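Local coordinates for extracellular solute-binding protein family 1 (Arthrobacter chlorophenolicus, PDB 4R2F) that probably captures extracellular sugars for an ABC-type uptake system, and is seen here holding the beta-glucan disaccharide laminaribiose, at residues P157-S163 with S288-A294. Sequence-based numbering, arbitrary orientation.
Sequences PLWYRKS and SGDIVVA
Y160 and V292 form a hydrogen-bonded pair where the end of strand 145-161 meets strand 291-294 in an antiparallel beta ladder, part of the mixed sheet of this solute-binding protein. Y160 N gives to V292 O at 2.8 Å and V292 N returns a bond to Y160 O; both donors lie nearly in line with the carbonyls they reach. Past R161, the N-cap residue of helix 162-168, the backbone N of K162, the first helical residue, bonds to D290 O at 3.0 Å, flanking the non-hydrogen-bonded pair R161-I291.

Apolar contacts follow the strands. V293 CG2 sits over the six-membered ring of W159, 3.4 Å from its centroid and 14° off the normal, a CH-pi contact; I291 CG2 approaches W159 CE3 obliquely. W159 also touches V280 and P281 of helix 280-284. Y160, V292 and A294 share one face of the sheet: the side chains of Y160 and V292 run side by side, with Y160 CE1 3.6 Å from V292 CG1, and A294 CB meets Y160 CD1.

Polar side chains gather at the helix start. D290 extends its CG anti to its backbone N (chi1 -162°), bringing its carboxylate to the first helical turn, where OD1 accepts from S163 N at 2.9 Å through its syn lone pair. A salt bridge to R161 NH2 rests on the less surely placed D290 OD2; R161 NH1 also pairs with D286. I291 CG1 lies over one guanidinium face, 3.7 Å above the R161 plane.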
loop_
_atom_site.group_PDB
_atom_site.type_symbol
_atom_site.label_atom_id
_atom_site.label_comp_id
_atom_site.label_asym_id
_atom_site.label_seq_id
_atom_site.Cartn_x
_atom_site.Cartn_y
_atom_site.Cartn_z
ATOM N N PRO A 157 -4.096 -2.012 -8.147
ATOM C CA PRO A 157 -4.805 -2.277 -9.374
ATOM C C PRO A 157 -6.093 -3.044 -9.128
ATOM O O PRO A 157 -6.249 -3.712 -8.110
ATOM C CB PRO A 157 -3.822 -3.137 -10.194
ATOM C CG PRO A 157 -2.599 -3.308 -9.343
ATOM C CD PRO A 157 -3.000 -2.965 -7.935
ATOM N N LEU A 158 -6.990 -2.943 -10.091
ATOM C CA LEU A 158 -8.158 -3.791 -10.157
ATOM C C LEU A 158 -7.785 -5.035 -10.970
ATOM O O LEU A 158 -6.961 -4.959 -11.897
ATOM C CB LEU A 158 -9.311 -3.036 -10.788
ATOM C CG LEU A 158 -9.829 -1.857 -9.952
ATOM C CD1 LEU A 158 -10.670 -0.922 -10.795
ATOM C CD2 LEU A 158 -10.637 -2.336 -8.762
ATOM N N TRP A 159 -8.329 -6.170 -10.560
ATOM C CA TRP A 159 -8.057 -7.467 -11.172
ATOM C C TRP A 159 -9.370 -8.148 -11.434
ATOM O O TRP A 159 -10.358 -7.850 -10.753
ATOM C CB TRP A 159 -7.232 -8.369 -10.227
ATOM C CG TRP A 159 -5.851 -7.887 -10.006
ATOM C CD1 TRP A 159 -5.471 -6.911 -9.155
ATOM C CD2 TRP A 159 -4.654 -8.336 -10.669
ATOM N NE1 TRP A 159 -4.118 -6.714 -9.238
ATOM C CE2 TRP A 159 -3.591 -7.577 -10.158
ATOM C CE3 TRP A 159 -4.383 -9.315 -11.628
ATOM C CZ2 TRP A 159 -2.267 -7.753 -10.576
ATOM C CZ3 TRP A 159 -3.074 -9.489 -12.049
ATOM C CH2 TRP A 159 -2.029 -8.719 -11.515
ATOM N N TYR A 160 -9.358 -9.097 -12.378
ATOM C CA TYR A 160 -10.518 -9.919 -12.650
ATOM C C TYR A 160 -10.116 -11.310 -13.055
ATOM O O TYR A 160 -8.982 -11.556 -13.475
ATOM C CB TYR A 160 -11.420 -9.297 -13.727
ATOM C CG TYR A 160 -10.922 -9.350 -15.163
ATOM C CD1 TYR A 160 -9.886 -8.524 -15.601
ATOM C CD2 TYR A 160 -11.547 -10.155 -16.107
ATOM C CE1 TYR A 160 -9.444 -8.547 -16.923
ATOM C CE2 TYR A 160 -11.120 -10.182 -17.435
ATOM C CZ TYR A 160 -10.074 -9.370 -17.850
ATOM O OH TYR A 160 -9.651 -9.405 -19.164
ATOM N N ARG A 161 -11.056 -12.227 -12.921
ATOM C CA ARG A 161 -10.844 -13.581 -13.371
ATOM C C ARG A 161 -11.720 -13.789 -14.608
ATOM O O ARG A 161 -12.949 -13.745 -14.542
ATOM C CB ARG A 161 -11.160 -14.561 -12.250
ATOM C CG ARG A 161 -10.886 -16.009 -12.589
ATOM C CD ARG A 161 -11.204 -16.916 -11.405
ATOM N NE ARG A 161 -10.080 -17.167 -10.477
ATOM C CZ ARG A 161 -9.066 -18.018 -10.691
ATOM N NH1 ARG A 161 -8.127 -18.206 -9.771
ATOM N NH2 ARG A 161 -8.962 -18.678 -11.827
ATOM N N LYS A 162 -11.075 -13.994 -15.741
ATOM C CA LYS A 162 -11.795 -14.118 -17.031
ATOM C C LYS A 162 -12.886 -15.190 -17.032
ATOM O O LYS A 162 -13.987 -14.953 -17.519
ATOM C CB LYS A 162 -10.833 -14.437 -18.154
ATOM C CG LYS A 162 -9.704 -13.440 -18.326
ATOM C CD LYS A 162 -8.825 -13.793 -19.522
ATOM C CE LYS A 162 -8.264 -15.198 -19.419
ATOM N NZ LYS A 162 -6.938 -15.270 -20.063
ATOM N N SER A 163 -12.594 -16.353 -16.454
ATOM C CA SER A 163 -13.561 -17.460 -16.462
ATOM C C SER A 163 -14.854 -17.076 -15.761
ATOM O O SER A 163 -15.926 -17.514 -16.141
ATOM C CB SER A 163 -12.958 -18.715 -15.819
ATOM O OG SER A 163 -12.469 -18.447 -14.505
ATOM N N SER A 288 -2.345 -19.697 -13.761
ATOM C CA SER A 288 -3.016 -20.189 -14.963
ATOM C C SER A 288 -3.150 -19.116 -16.066
ATOM O O SER A 288 -3.314 -19.468 -17.212
ATOM C CB SER A 288 -4.410 -20.702 -14.619
ATOM O OG SER A 288 -5.247 -19.651 -14.134
ATOM N N GLY A 289 -3.103 -17.825 -15.722
ATOM C CA GLY A 289 -3.377 -16.756 -16.701
ATOM C C GLY A 289 -4.829 -16.285 -16.625
ATOM O O GLY A 289 -5.229 -15.355 -17.327
ATOM N N ASP A 290 -5.624 -16.910 -15.756
ATOM C CA ASP A 290 -7.043 -16.563 -15.647
ATOM C C ASP A 290 -7.228 -15.253 -14.876
ATOM O O ASP A 290 -8.181 -14.523 -15.134
ATOM C CB ASP A 290 -7.840 -17.697 -14.998
ATOM C CG ASP A 290 -9.324 -17.591 -15.237
ATOM O OD1 ASP A 290 -9.763 -17.034 -16.257
ATOM O OD2 ASP A 290 -10.091 -18.076 -14.393
ATOM N N ILE A 291 -6.301 -14.941 -13.969
ATOM C CA ILE A 291 -6.370 -13.707 -13.169
ATOM C C ILE A 291 -5.554 -12.628 -13.853
ATOM O O ILE A 291 -4.339 -12.779 -14.018
ATOM C CB ILE A 291 -5.808 -13.890 -11.752
ATOM C CG1 ILE A 291 -6.645 -14.915 -10.974
ATOM C CG2 ILE A 291 -5.796 -12.545 -11.034
ATOM C CD1 ILE A 291 -5.981 -15.371 -9.689
ATOM N N VAL A 292 -6.228 -11.533 -14.206
ATOM C CA VAL A 292 -5.702 -10.504 -15.095
ATOM C C VAL A 292 -6.002 -9.088 -14.589
ATOM O O VAL A 292 -7.041 -8.835 -13.954
ATOM C CB VAL A 292 -6.330 -10.695 -16.507
ATOM C CG1 VAL A 292 -6.017 -9.534 -17.436
ATOM C CG2 VAL A 292 -5.858 -12.018 -17.101
ATOM N N VAL A 293 -5.100 -8.160 -14.882
ATOM C CA VAL A 293 -5.327 -6.731 -14.512
ATOM C C VAL A 293 -6.459 -6.145 -15.331
ATOM O O VAL A 293 -6.515 -6.339 -16.548
ATOM C CB VAL A 293 -4.037 -5.902 -14.674
ATOM C CG1 VAL A 293 -4.297 -4.409 -14.478
ATOM C CG2 VAL A 293 -2.999 -6.374 -13.670
ATOM N N ALA A 294 -7.382 -5.471 -14.648
ATOM C CA ALA A 294 -8.492 -4.770 -15.305
ATOM C C ALA A 294 -8.141 -3.288 -15.460
ATOM O O ALA A 294 -7.352 -2.749 -14.685
ATOM C CB ALA A 294 -9.782 -4.931 -14.490
#